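Local atomic coordinates of GDSL-esterase (Pseudoalteromonas sp., PDB entry 3HP4), a protein that probably hydrolyses carboxylic ester bonds as a serine esterase of the SGNH (GDSL) family from a psychrotrophic bacterium, perhaps acting on lysophospholipids. Residues A[24-27]-A[28-32]; A[123-126]-A[127-131]; A[87-90]-A[91-95]; A[161-164]-A[165-168]. All blocks are in the same frame, centred on the assembly; numbering follows the deposited sequence.

The four contacts form two pairs on opposite sides of a parallel sheet, the layout of a three-layer alpha/beta fold. Interactions 1 and 4, with centres about 13 Å apart, meet where W24 N lies 2.8 Å from Q167 OE1, a probable hydrogen bond between the starts of helices 24-34 and 166-183. Interactions 2 and 3, with centres about 12 Å apart, join helices 119-136 and 85-101, F125 CE1 resting 3.4 Å from M88 SD. Between interactions 1 and 3 the centres are about 29 Å apart. Interaction 4 lies beside the active site: H161 is hydrogen-bonded to the phosphonylated serine at position 11, and W24 of interaction 1 reaches L12 next to it.

Interaction 1. Residues A[24-27]-A[28-32]; sequences WVKL and LQDKY
K26 and D30 form a salt bridge one turn apart on the outer side of helix 24-34, while W24 and L28 make an apolar contact on the buried face. K26 NZ sits 2.8 Å from D30 OD2 and uses that oxygen's syn lone pair, on the side of OD1; K26 is modelled in two conformers, and this geometry belongs to one of them. The lysine chain leaves with CG anti to the backbone N (chi1 179°) and bends at chi2, which carries CD and CE alongside the carboxylate, K26 CD being 3.2 Å from D30 OD2. The ammonium also donates to the carbonyl of E21, so two oxygens grip it. Replacing D30 with an alanine would probably leave K26 NZ without its anionic mate and the lysine chain freer to turn. On the buried side L28 CD2 meets the rim of the W24 indole, 4.0 Å from W24 CZ3, while W24 NE1 donates to L12 O. L28 CD1 lies over one face of the Y32 ring, and L28 also packs on L41 of strand 39-43. An i to i+4 salt bridge outside and apolar residues inside are typical of an amphipathic helix flanking a parallel alpha/beta sheet.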
ATOM      1  N   TRP A  24       8.343   8.120  -3.124  1.00  8.29           N
ATOM      2  CA  TRP A  24       8.361   7.193  -4.226  1.00  7.70           C
ATOM      3  C   TRP A  24       7.183   7.337  -5.159  1.00  7.98           C
ATOM      4  O   TRP A  24       7.342   7.061  -6.352  1.00  8.15           O
ATOM      5  CB  TRP A  24       8.469   5.762  -3.724  1.00  7.31           C
ATOM      6  CG  TRP A  24       7.274   5.165  -3.039  1.00  7.97           C
ATOM      7  CD1 TRP A  24       7.079   5.060  -1.688  1.00  7.45           C
ATOM      8  CD2 TRP A  24       6.142   4.549  -3.668  1.00  6.67           C
ATOM      9  NE1 TRP A  24       5.886   4.418  -1.445  1.00  8.84           N
ATOM     10  CE2 TRP A  24       5.273   4.098  -2.625  1.00  7.40           C
ATOM     11  CE3 TRP A  24       5.751   4.348  -5.001  1.00  7.08           C
ATOM     12  CZ2 TRP A  24       4.059   3.445  -2.893  1.00  8.23           C
ATOM     13  CZ3 TRP A  24       4.578   3.698  -5.251  1.00  8.39           C
ATOM     14  CH2 TRP A  24       3.729   3.247  -4.199  1.00  8.53           C
ATOM     15  N   VAL A  25       6.007   7.772  -4.666  1.00  8.01           N
ATOM     16  CA  VAL A  25       4.861   7.882  -5.573  1.00  8.26           C
ATOM     17  C   VAL A  25       5.154   8.961  -6.619  1.00  8.85           C
ATOM     18  O   VAL A  25       4.978   8.739  -7.806  1.00  8.55           O
ATOM     19  CB  VAL A  25       3.546   8.114  -4.803  1.00  7.85           C
ATOM     20  CG1 VAL A  25       2.426   8.450  -5.799  1.00  9.61           C
ATOM     21  CG2 VAL A  25       3.177   6.936  -3.927  1.00  8.51           C
ATOM     22  N   LYS A  26       5.642  10.115  -6.188  1.00  8.32           N
ATOM     23  CA  LYS A  26       5.946  11.173  -7.133  0.50  8.53           C
ATOM     24  C   LYS A  26       7.136  10.763  -8.014  1.00  7.19           C
ATOM     25  O   LYS A  26       7.116  11.004  -9.207  1.00  8.13           O
ATOM     26  CB  LYS A  26       6.157  12.529  -6.427  0.50  8.91           C
ATOM     27  CG  LYS A  26       6.500  13.697  -7.366  0.50 13.65           C
ATOM     28  CD  LYS A  26       7.943  13.574  -7.837  0.50 17.56           C
ATOM     29  CE  LYS A  26       8.585  14.900  -8.153  0.50 19.03           C
ATOM     30  NZ  LYS A  26      10.057  14.740  -8.153  0.50 16.32           N
ATOM     31  N   LEU A  27       8.142  10.091  -7.446  1.00  7.92           N
ATOM     32  CA  LEU A  27       9.260   9.648  -8.298  1.00  7.57           C
ATOM     33  C   LEU A  27       8.781   8.629  -9.335  1.00  7.46           C
ATOM     34  O   LEU A  27       9.279   8.589 -10.477  1.00  7.78           O
ATOM     35  CB  LEU A  27      10.353   9.021  -7.444  1.00  6.94           C
ATOM     36  CG  LEU A  27      11.032   9.921  -6.419  1.00  7.85           C
ATOM     37  CD1 LEU A  27      12.116   9.133  -5.687  1.00  8.87           C
ATOM     38  CD2 LEU A  27      11.666  11.169  -7.042  1.00  9.54           C
ATOM     39  N   LEU A  28       7.833   7.778  -8.956  1.00  6.87           N
ATOM     40  CA  LEU A  28       7.296   6.822  -9.898  1.00  6.78           C
ATOM     41  C   LEU A  28       6.492   7.519 -11.002  1.00  7.54           C
ATOM     42  O   LEU A  28       6.618   7.185 -12.191  1.00  7.30           O
ATOM     43  CB  LEU A  28       6.449   5.776  -9.175  1.00  7.28           C
ATOM     44  CG  LEU A  28       5.872   4.655 -10.089  1.00  6.80           C
ATOM     45  CD1 LEU A  28       6.944   3.989 -10.974  1.00  8.29           C
ATOM     46  CD2 LEU A  28       5.188   3.611  -9.252  1.00  7.23           C
ATOM     47  N   GLN A  29       5.700   8.543 -10.657  1.00  6.38           N
ATOM     48  CA  GLN A  29       5.025   9.278 -11.713  1.00  6.93           C
ATOM     49  C   GLN A  29       6.057   9.939 -12.637  1.00  7.26           C
ATOM     50  O   GLN A  29       5.845  10.000 -13.825  1.00  7.84           O
ATOM     51  CB  GLN A  29       4.124  10.341 -11.126  1.00  8.34           C
ATOM     52  CG  GLN A  29       3.186  10.933 -12.228  1.00  8.14           C
ATOM     53  CD  GLN A  29       2.240   9.908 -12.797  1.00  6.53           C
ATOM     54  OE1 GLN A  29       1.470   9.356 -12.044  1.00  9.39           O
ATOM     55  NE2 GLN A  29       2.303   9.591 -14.051  1.00  8.16           N
ATOM     56  N   ASP A  30       7.161  10.448 -12.094  1.00  6.96           N
ATOM     57  CA  ASP A  30       8.196  11.071 -12.945  1.00  7.80           C
ATOM     58  C   ASP A  30       8.690  10.036 -13.939  1.00  8.03           C
ATOM     59  O   ASP A  30       8.942  10.337 -15.106  1.00  8.62           O
ATOM     60  CB  ASP A  30       9.393  11.571 -12.126  1.00  8.18           C
ATOM     61  CG  ASP A  30       9.070  12.735 -11.202  1.00 13.73           C
ATOM     62  OD1 ASP A  30       8.064  13.454 -11.404  1.00 14.12           O
ATOM     63  OD2 ASP A  30       9.892  12.980 -10.283  1.00 14.20           O
ATOM     64  N   LYS A  31       8.890   8.803 -13.479  1.00  8.47           N
ATOM     65  CA  LYS A  31       9.381   7.720 -14.337  1.00  8.16           C
ATOM     66  C   LYS A  31       8.380   7.409 -15.424  1.00  9.32           C
ATOM     67  O   LYS A  31       8.721   7.333 -16.607  1.00  9.75           O
ATOM     68  CB  LYS A  31       9.725   6.467 -13.517  1.00  8.68           C
ATOM     69  CG  LYS A  31      10.185   5.265 -14.327  1.00 10.47           C
ATOM     70  CD  LYS A  31      10.572   4.121 -13.393  1.00 11.86           C
ATOM     71  CE  LYS A  31      11.039   2.874 -14.162  1.00 13.14           C
ATOM     72  NZ  LYS A  31      12.336   3.122 -14.854  1.00 12.51           N
ATOM     73  N   TYR A  32       7.112   7.291 -15.068  1.00  7.81           N
ATOM     74  CA  TYR A  32       6.065   7.086 -16.060  1.00  9.06           C
ATOM     75  C   TYR A  32       6.061   8.219 -17.095  1.00  9.14           C
ATOM     76  O   TYR A  32       5.912   7.941 -18.293  1.00 10.30           O
ATOM     77  CB  TYR A  32       4.686   6.986 -15.395  1.00  8.10           C
ATOM     78  CG  TYR A  32       4.467   5.699 -14.599  1.00  6.79           C
ATOM     79  CD1 TYR A  32       4.954   4.459 -15.055  1.00  7.34           C
ATOM     80  CD2 TYR A  32       3.752   5.728 -13.443  1.00  6.48           C
ATOM     81  CE1 TYR A  32       4.713   3.289 -14.326  1.00  7.52           C
ATOM     82  CE2 TYR A  32       3.520   4.543 -12.715  1.00  7.64           C
ATOM     83  CZ  TYR A  32       3.978   3.357 -13.188  1.00  6.02           C
ATOM     84  OH  TYR A  32       3.717   2.221 -12.427  1.00  8.02           O
TER

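Interaction 2. Residues A[123-126]-A[127-131]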
ATOM      1  N   LYS A 123       2.454 -13.751  12.195  1.00  6.35           N
ATOM      2  CA  LYS A 123       2.080 -14.657  11.135  1.00  7.13           C
ATOM      3  C   LYS A 123       0.591 -14.568  10.854  1.00  6.25           C
ATOM      4  O   LYS A 123       0.150 -14.626   9.675  1.00  6.24           O
ATOM      5  CB  LYS A 123       2.460 -16.127  11.459  1.00  9.79           C
ATOM      6  CG  LYS A 123       3.883 -16.378  11.375  1.00 14.92           C
ATOM      7  CD  LYS A 123       4.260 -17.866  11.482  1.00 21.43           C
ATOM      8  CE  LYS A 123       3.149 -18.812  11.723  1.00 24.49           C
ATOM      9  NZ  LYS A 123       3.818 -20.216  11.921  1.00 30.03           N
ATOM     10  N   MET A 124      -0.240 -14.467  11.880  1.00  5.49           N
ATOM     11  CA  MET A 124      -1.668 -14.266  11.672  1.00  6.11           C
ATOM     12  C   MET A 124      -1.922 -13.044  10.854  1.00  6.59           C
ATOM     13  O   MET A 124      -2.751 -13.018   9.931  1.00  7.04           O
ATOM     14  CB  MET A 124      -2.353 -14.095  13.025  1.00  6.70           C
ATOM     15  CG  MET A 124      -2.363 -15.378  13.937  1.00  7.79           C
ATOM     16  SD  MET A 124      -2.767 -14.968  15.671  1.00 11.18           S
ATOM     17  CE  MET A 124      -4.417 -14.389  15.466  1.00 14.83           C
ATOM     18  N   PHE A 125      -1.217 -11.960  11.172  1.00  5.26           N
ATOM     19  CA  PHE A 125      -1.335 -10.682  10.482  1.00  4.82           C
ATOM     20  C   PHE A 125      -0.917 -10.812   9.023  1.00  4.72           C
ATOM     21  O   PHE A 125      -1.724 -10.480   8.140  1.00  5.52           O
ATOM     22  CB  PHE A 125      -0.414  -9.676  11.249  1.00  5.20           C
ATOM     23  CG  PHE A 125      -0.312  -8.356  10.561  1.00  5.20           C
ATOM     24  CD1 PHE A 125      -1.210  -7.330  10.841  1.00  6.00           C
ATOM     25  CD2 PHE A 125       0.677  -8.133   9.646  1.00  5.43           C
ATOM     26  CE1 PHE A 125      -1.069  -6.089  10.190  1.00  6.14           C
ATOM     27  CE2 PHE A 125       0.810  -6.906   8.999  1.00  6.09           C
ATOM     28  CZ  PHE A 125      -0.069  -5.893   9.263  1.00  5.56           C
ATOM     29  N   THR A 126       0.259 -11.330   8.741  1.00  4.90           N
ATOM     30  CA  THR A 126       0.698 -11.347   7.331  1.00  4.98           C
ATOM     31  C   THR A 126      -0.162 -12.329   6.518  1.00  5.87           C
ATOM     32  O   THR A 126      -0.541 -12.041   5.371  1.00  5.93           O
ATOM     33  CB  THR A 126       2.148 -11.657   7.249  1.00  5.99           C
ATOM     34  OG1 THR A 126       2.854 -10.579   7.860  1.00  7.86           O
ATOM     35  CG2 THR A 126       2.580 -11.799   5.780  1.00  8.37           C
ATOM     36  N   SER A 127      -0.522 -13.467   7.069  1.00  5.24           N
ATOM     37  CA  SER A 127      -1.309 -14.425   6.335  1.00  5.23           C
ATOM     38  C   SER A 127      -2.695 -13.916   6.033  1.00  6.16           C
ATOM     39  O   SER A 127      -3.343 -14.371   5.044  1.00  6.81           O
ATOM     40  CB  SER A 127      -1.286 -15.776   7.027  1.00  6.53           C
ATOM     41  OG  SER A 127      -1.995 -15.698   8.249  1.00  8.09           O
ATOM     42  N   SER A 128      -3.200 -12.947   6.793  1.00  5.89           N
ATOM     43  CA  SER A 128      -4.532 -12.478   6.500  0.50  5.58           C
ATOM     44  C   SER A 128      -4.601 -11.837   5.102  1.00  5.57           C
ATOM     45  O   SER A 128      -5.670 -11.897   4.478  1.00  6.48           O
ATOM     46  CB  SER A 128      -5.031 -11.482   7.570  0.50  6.61           C
ATOM     47  OG  SER A 128      -4.365 -10.233   7.442  0.50  5.19           O
ATOM     48  N   PHE A 129      -3.528 -11.256   4.591  1.00  6.06           N
ATOM     49  CA  PHE A 129      -3.587 -10.640   3.262  1.00  5.24           C
ATOM     50  C   PHE A 129      -3.796 -11.720   2.194  1.00  6.38           C
ATOM     51  O   PHE A 129      -4.589 -11.502   1.262  1.00  5.83           O
ATOM     52  CB  PHE A 129      -2.325  -9.821   2.979  1.00  6.38           C
ATOM     53  CG  PHE A 129      -2.138  -8.670   3.943  1.00  5.20           C
ATOM     54  CD1 PHE A 129      -2.824  -7.468   3.760  1.00  6.05           C
ATOM     55  CD2 PHE A 129      -1.425  -8.834   5.104  1.00  5.41           C
ATOM     56  CE1 PHE A 129      -2.711  -6.459   4.691  1.00  6.52           C
ATOM     57  CE2 PHE A 129      -1.363  -7.821   6.051  1.00  6.49           C
ATOM     58  CZ  PHE A 129      -2.018  -6.645   5.844  1.00  6.39           C
ATOM     59  N   THR A 130      -3.156 -12.874   2.353  1.00  6.32           N
ATOM     60  CA  THR A 130      -3.371 -13.985   1.405  1.00  6.49           C
ATOM     61  C   THR A 130      -4.842 -14.425   1.502  1.00  5.93           C
ATOM     62  O   THR A 130      -5.492 -14.683   0.477  1.00  6.43           O
ATOM     63  CB  THR A 130      -2.509 -15.119   1.746  1.00  7.16           C
ATOM     64  OG1 THR A 130      -1.140 -14.641   1.645  1.00 13.13           O
ATOM     65  CG2 THR A 130      -2.675 -16.279   0.784  1.00  8.49           C
ATOM     66  N   GLN A 131      -5.392 -14.550   2.691  1.00  5.60           N
ATOM     67  CA  GLN A 131      -6.796 -14.956   2.834  1.00  6.07           C
ATOM     68  C   GLN A 131      -7.765 -13.968   2.212  1.00  5.90           C
ATOM     69  O   GLN A 131      -8.722 -14.376   1.533  1.00  6.04           O
ATOM     70  CB  GLN A 131      -7.102 -15.137   4.331  1.00  6.81           C
ATOM     71  CG  GLN A 131      -6.304 -16.303   4.948  1.00  7.82           C
ATOM     72  CD  GLN A 131      -6.239 -16.216   6.411  1.00 13.98           C
ATOM     73  OE1 GLN A 131      -7.263 -15.950   7.037  1.00 20.12           O
ATOM     74  NE2 GLN A 131      -5.075 -16.508   6.971  1.00 14.65           N
TER
HETATM   75  O   HOH W   1      -4.802 -14.965   9.865  1.00 14.85           O
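F125 and F129 make a T-shaped stack within helix 119-136, the crossover helix of the beta-alpha-beta unit that links strands 105-109 and 139-141. The edge of F129 is directed at one face of F125: CE2 of F129 comes 3.8 Å from CE2 of F125, and the ring planes stand at 74°. F125 leaves its backbone with CG anti to N (chi1 173°), whereas CG of F129 lies anti to its carbonyl carbon (chi1 -62°); these two choices bring the rings together across one turn. The F129 edge also meets the backbone, F129 CD2 lying 3.3 Å from T126 O.

Serine hydroxyls bind the carbonyls of the preceding turn. S127 OG donates to K123 O at 2.8 Å, and the S127 amide reaches the same oxygen from the opposite face of its plane. S128 OG, in the one of two modelled conformers described here, donates to F125 O at 2.7 Å. The S128 and F129 amides approach F125 O and T126 O, three residues back, from well above those carbonyl planes; S128 N also keeps a weak bond to M124 O. Further out, I111 and I113 touch F125, L140 of strand 139-141 packs on F129, and T126 OG1 is bonded to I111 O. One water donates to M124 O at 2.8 Å and accepts from Q131 NE2 at 3.3 Å.

Interaction 3. Residues A[87-90]-A[91-95]; sequences KMQT and NLTAL
M88 and L92 supply the apolar contact of this turn of helix 85-101, an amphipathic helix packed between helices 51-65 and 119-136 in one outer layer of the alpha/beta/alpha fold. M88 CG approaches L92 CD1 to 3.8 Å as the two chains slant across each other. The methionine leaves with CG anti to its backbone N (chi1 -178°), stays extended through chi2 and turns at chi3, which sends its far end toward F125 and S128 of helix 119-136. L92 packs on S51 and L74, and M88 touches S51 too.

The polar side-chain contact is made by K87 and N91. Here the aliphatic part of the lysine does the touching: K87 CE lies 3.4 Å from N91 OD1, the chain being folded over by its bend at chi2 (60°). The link between their polar ends passes through a water that donates to N91 OD1 at 2.7 Å and accepts from K87 NZ at 3.3 Å. The other end of the same amide, ND2, is bonded to S51 OG, so both polar atoms of the buried N91 side chain have partners and its rotation is fixed from two sides.

Among bonds to the backbone, T93 binds Q89 O twice. T93 N reaches Q89 O at 2.9 Å, and T93 OG1 comes from the opposite face of the carbonyl plane, 35° out of it. T90 OG1 turns back in a like manner to K86 O. T93 OG1 then accepts a bond of 2.8 Å from a second water, which is held only weakly by Q89 NE2.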
ATOM      1  N   LYS A  87     -10.644  -8.305  12.729  1.00  6.87           N
ATOM      2  CA  LYS A  87     -11.287  -7.058  12.429  1.00  7.58           C
ATOM      3  C   LYS A  87     -10.563  -6.365  11.297  1.00  6.77           C
ATOM      4  O   LYS A  87     -11.207  -5.806  10.402  1.00  6.85           O
ATOM      5  CB  LYS A  87     -11.340  -6.162  13.690  1.00 10.33           C
ATOM      6  CG  LYS A  87     -12.084  -4.861  13.400  1.00 15.35           C
ATOM      7  CD  LYS A  87     -13.548  -5.116  12.956  1.00 20.90           C
ATOM      8  CE  LYS A  87     -14.264  -3.820  12.555  1.00 23.09           C
ATOM      9  NZ  LYS A  87     -15.693  -4.068  12.179  1.00 29.09           N
ATOM     10  N   MET A  88      -9.225  -6.348  11.311  1.00  7.15           N
ATOM     11  CA  MET A  88      -8.481  -5.787  10.170  1.00  6.35           C
ATOM     12  C   MET A  88      -8.896  -6.505   8.890  1.00  6.01           C
ATOM     13  O   MET A  88      -9.088  -5.832   7.858  1.00  6.09           O
ATOM     14  CB  MET A  88      -6.981  -5.972  10.414  1.00  6.61           C
ATOM     15  CG  MET A  88      -6.163  -5.358   9.277  1.00  7.08           C
ATOM     16  SD  MET A  88      -4.394  -5.718   9.373  1.00  7.76           S
ATOM     17  CE  MET A  88      -4.352  -7.419   8.855  1.00  8.08           C
ATOM     18  N   GLN A  89      -9.030  -7.820   8.914  1.00  6.51           N
ATOM     19  CA  GLN A  89      -9.413  -8.569   7.733  1.00  7.22           C
ATOM     20  C   GLN A  89     -10.801  -8.173   7.260  1.00  6.99           C
ATOM     21  O   GLN A  89     -11.034  -7.984   6.054  1.00  7.63           O
ATOM     22  CB  GLN A  89      -9.298 -10.055   8.072  1.00 10.46           C
ATOM     23  CG  GLN A  89      -9.450 -10.951   6.898  1.00 12.05           C
ATOM     24  CD  GLN A  89      -8.997 -12.359   7.175  1.00 13.89           C
ATOM     25  OE1 GLN A  89      -8.224 -12.598   8.104  1.00 18.05           O
ATOM     26  NE2 GLN A  89      -9.490 -13.280   6.384  1.00 20.26           N
ATOM     27  N   THR A  90     -11.753  -8.005   8.164  1.00  7.65           N
ATOM     28  CA  THR A  90     -13.087  -7.528   7.809  1.00  8.50           C
ATOM     29  C   THR A  90     -12.994  -6.169   7.139  1.00  6.76           C
ATOM     30  O   THR A  90     -13.637  -5.904   6.102  1.00  7.85           O
ATOM     31  CB  THR A  90     -13.960  -7.472   9.085  1.00  8.54           C
ATOM     32  OG1 THR A  90     -14.106  -8.824   9.531  1.00 13.53           O
ATOM     33  CG2 THR A  90     -15.329  -6.844   8.809  1.00 13.00           C
ATOM     34  N   ASN A  91     -12.223  -5.260   7.714  1.00  5.93           N
ATOM     35  CA  ASN A  91     -12.094  -3.932   7.178  1.00  6.88           C
ATOM     36  C   ASN A  91     -11.455  -3.934   5.802  1.00  6.45           C
ATOM     37  O   ASN A  91     -11.971  -3.265   4.884  1.00  6.84           O
ATOM     38  CB  ASN A  91     -11.236  -3.011   8.076  1.00  7.42           C
ATOM     39  CG  ASN A  91     -11.870  -2.658   9.379  1.00  8.83           C
ATOM     40  OD1 ASN A  91     -13.081  -2.776   9.562  1.00 10.32           O
ATOM     41  ND2 ASN A  91     -11.034  -2.290  10.294  1.00  9.20           N
ATOM     42  N   LEU A  92     -10.341  -4.657   5.620  1.00  6.10           N
ATOM     43  CA  LEU A  92      -9.679  -4.704   4.330  1.00  5.81           C
ATOM     44  C   LEU A  92     -10.541  -5.390   3.288  1.00  6.18           C
ATOM     45  O   LEU A  92     -10.545  -4.967   2.122  1.00  6.35           O
ATOM     46  CB  LEU A  92      -8.327  -5.402   4.470  1.00  6.52           C
ATOM     47  CG  LEU A  92      -7.273  -4.691   5.306  1.00  6.48           C
ATOM     48  CD1 LEU A  92      -6.080  -5.635   5.490  1.00  8.65           C
ATOM     49  CD2 LEU A  92      -6.778  -3.390   4.679  1.00 10.70           C
ATOM     50  N   THR A  93     -11.285  -6.423   3.651  1.00  6.12           N
ATOM     51  CA  THR A  93     -12.171  -7.079   2.690  1.00  7.08           C
ATOM     52  C   THR A  93     -13.220  -6.103   2.228  1.00  6.75           C
ATOM     53  O   THR A  93     -13.543  -6.055   1.033  1.00  6.71           O
ATOM     54  CB  THR A  93     -12.803  -8.289   3.355  1.00  6.99           C
ATOM     55  OG1 THR A  93     -11.762  -9.190   3.715  1.00  7.88           O
ATOM     56  CG2 THR A  93     -13.740  -9.009   2.404  1.00  8.09           C
ATOM     57  N   ALA A  94     -13.778  -5.307   3.128  1.00  6.71           N
ATOM     58  CA  ALA A  94     -14.784  -4.309   2.728  1.00  7.21           C
ATOM     59  C   ALA A  94     -14.156  -3.268   1.848  1.00  7.49           C
ATOM     60  O   ALA A  94     -14.825  -2.791   0.894  1.00  7.90           O
ATOM     61  CB  ALA A  94     -15.397  -3.697   3.988  1.00  8.25           C
ATOM     62  N   LEU A  95     -12.915  -2.829   2.077  1.00  7.29           N
ATOM     63  CA  LEU A  95     -12.234  -1.897   1.203  1.00  8.36           C
ATOM     64  C   LEU A  95     -12.128  -2.475  -0.171  1.00  6.68           C
ATOM     65  O   LEU A  95     -12.381  -1.762  -1.179  1.00  7.23           O
ATOM     66  CB  LEU A  95     -10.803  -1.499   1.683  1.00 10.21           C
ATOM     67  CG  LEU A  95     -10.660  -0.635   2.922  1.00 10.30           C
ATOM     68  CD1 LEU A  95      -9.243  -0.590   3.471  1.00 14.19           C
ATOM     69  CD2 LEU A  95     -11.168   0.772   2.566  1.00 10.53           C
TER
HETATM   70  O   HOH W   2     -15.738  -3.105   9.044  1.00 22.06           O
HETATM   71  O   HOH W   3     -11.637 -11.931   4.197  1.00 27.03           O

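Interaction 4. Residues A[161-164]-A[165-168]; sequences HPNK and KAQP
The N163 side chain caps the start of helix 166-183 by accepting from A166 N, and the Q167 side chain bonds back to the N163 carbonyl. Among the hydrogen bonds, A166 N donates to N163 OD1 at 3.1 Å, nearly in line with the side-chain C=O (171°). The asparagine can reach it because CG sits between its own backbone N and carbonyl carbon (chi1 66°), which turns the amide toward the start of the helix; its other end, ND2, is bonded to D153 O. N163 O in turn receives Q167 NE2 at 3.1 Å. The donor stands 41° out of the carbonyl plane, yet the oxygen lies almost within the plane of the Q167 amide. Q167 folds back to make this bond, its chain bent at chi2, and its OE1 accepts from W24 N. A leucine in place of Q167 would probably leave N163 O without its side-chain donor and W24 N without its acceptor. A backbone bond of 3.1 Å from Q167 N to K164 O completes the turn.

The apolar contact is small: P162 CB touches A166 CB at 3.6 Å. P168 has no amide hydrogen, and P168 CD, on the ring nitrogen, packs 3.4 Å from K164 O.

The ionic contact is that of K165 NZ, which forms a salt bridge with D153. Just before the turn, H161 bridges D158 and the phosphonylated serine at position 11, consistent with the catalytic triad of SGNH hydrolases. The turn thus carries the chain from the active site into helix 166-183, in whose opening turn Q167 and P168 lie against L27 of helix 24-34.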
ATOM      1  N   HIS A 161      10.390   4.366   9.485  1.00 21.86           N
ATOM      2  CA  HIS A 161      10.042   4.968   8.209  1.00 19.44           C
ATOM      3  C   HIS A 161      11.252   4.993   7.286  1.00 16.32           C
ATOM      4  O   HIS A 161      12.332   5.388   7.706  1.00 16.23           O
ATOM      5  CB  HIS A 161       9.543   6.380   8.435  1.00 20.66           C
ATOM      6  CG  HIS A 161       8.348   6.454   9.330  1.00 23.96           C
ATOM      7  ND1 HIS A 161       8.435   6.795  10.664  1.00 26.96           N
ATOM      8  CD2 HIS A 161       7.036   6.216   9.089  1.00 25.28           C
ATOM      9  CE1 HIS A 161       7.230   6.759  11.208  1.00 27.07           C
ATOM     10  NE2 HIS A 161       6.362   6.415  10.273  1.00 26.30           N
ATOM     11  N   PRO A 162      11.090   4.598   6.016  1.00 12.48           N
ATOM     12  CA  PRO A 162      12.190   4.746   5.074  1.00 11.56           C
ATOM     13  C   PRO A 162      12.562   6.198   4.850  1.00 11.58           C
ATOM     14  O   PRO A 162      11.727   7.115   4.987  1.00 12.39           O
ATOM     15  CB  PRO A 162      11.643   4.146   3.762  1.00 11.42           C
ATOM     16  CG  PRO A 162      10.151   4.098   3.961  1.00 11.75           C
ATOM     17  CD  PRO A 162       9.878   4.037   5.391  1.00 11.80           C
ATOM     18  N   ASN A 163      13.820   6.449   4.500  1.00  9.36           N
ATOM     19  CA  ASN A 163      14.305   7.817   4.311  1.00  9.09           C
ATOM     20  C   ASN A 163      14.325   8.209   2.838  1.00  9.43           C
ATOM     21  O   ASN A 163      13.763   7.482   1.996  1.00  8.66           O
ATOM     22  CB  ASN A 163      15.695   7.983   4.969  1.00  9.15           C
ATOM     23  CG  ASN A 163      16.784   7.154   4.284  1.00  8.98           C
ATOM     24  OD1 ASN A 163      16.607   6.642   3.205  1.00  8.37           O
ATOM     25  ND2 ASN A 163      17.929   7.010   4.960  1.00  8.82           N
ATOM     26  N   LYS A 164      14.922   9.352   2.519  1.00  9.29           N
ATOM     27  CA  LYS A 164      14.924   9.828   1.145  1.00  9.38           C
ATOM     28  C   LYS A 164      15.670   8.874   0.219  1.00  9.09           C
ATOM     29  O   LYS A 164      15.227   8.611  -0.902  1.00  8.90           O
ATOM     30  CB  LYS A 164      15.478  11.260   1.085  1.00 10.99           C
ATOM     31  CG  LYS A 164      15.886  11.707  -0.294  1.00 14.77           C
ATOM     32  CD  LYS A 164      16.583  13.088  -0.234  1.00 21.65           C
ATOM     33  CE  LYS A 164      16.686  13.647  -1.629  1.00 24.56           C
ATOM     34  NZ  LYS A 164      17.437  14.927  -1.664  1.00 26.92           N
ATOM     35  N   LYS A 165      16.758   8.285   0.703  1.00  9.38           N
ATOM     36  CA  LYS A 165      17.549   7.375  -0.118  1.00  9.52           C
ATOM     37  C   LYS A 165      16.765   6.117  -0.491  1.00  8.76           C
ATOM     38  O   LYS A 165      16.981   5.494  -1.539  1.00  9.95           O
ATOM     39  CB  LYS A 165      18.821   7.014   0.651  1.00  9.98           C
ATOM     40  CG  LYS A 165      19.855   6.290  -0.186  1.00 11.99           C
ATOM     41  CD  LYS A 165      21.140   5.995   0.600  1.00 15.21           C
ATOM     42  CE  LYS A 165      22.052   5.076  -0.202  1.00 18.77           C
ATOM     43  NZ  LYS A 165      23.356   4.892   0.487  1.00 20.28           N
ATOM     44  N   ALA A 166      15.847   5.717   0.372  1.00  8.24           N
ATOM     45  CA  ALA A 166      15.020   4.537   0.072  1.00  7.28           C
ATOM     46  C   ALA A 166      14.041   4.768  -1.094  1.00  8.24           C
ATOM     47  O   ALA A 166      13.630   3.791  -1.722  1.00  8.45           O
ATOM     48  CB  ALA A 166      14.239   4.156   1.281  1.00  9.35           C
ATOM     49  N   GLN A 167      13.667   6.018  -1.346  1.00  7.36           N
ATOM     50  CA  GLN A 167      12.538   6.253  -2.260  1.00  7.55           C
ATOM     51  C   GLN A 167      12.772   5.804  -3.708  1.00  8.56           C
ATOM     52  O   GLN A 167      11.885   5.204  -4.278  1.00  7.58           O
ATOM     53  CB  GLN A 167      12.014   7.692  -2.151  1.00  8.57           C
ATOM     54  CG  GLN A 167      11.723   8.124  -0.700  1.00  9.43           C
ATOM     55  CD  GLN A 167      10.610   7.354  -0.096  1.00  9.10           C
ATOM     56  OE1 GLN A 167       9.538   7.210  -0.710  1.00  9.11           O
ATOM     57  NE2 GLN A 167      10.830   6.817   1.119  1.00  8.46           N
ATOM     58  N   PRO A 168      13.946   6.068  -4.300  1.00  8.64           N
ATOM     59  CA  PRO A 168      14.164   5.541  -5.676  1.00  7.96           C
ATOM     60  C   PRO A 168      14.125   4.014  -5.729  1.00  7.86           C
ATOM     61  O   PRO A 168      13.680   3.428  -6.716  1.00  7.54           O
ATOM     62  CB  PRO A 168      15.557   6.070  -6.075  1.00  9.87           C
ATOM     63  CG  PRO A 168      15.771   7.213  -5.168  1.00 11.89           C
ATOM     64  CD  PRO A 168      15.034   6.983  -3.882  1.00  9.11           C
TER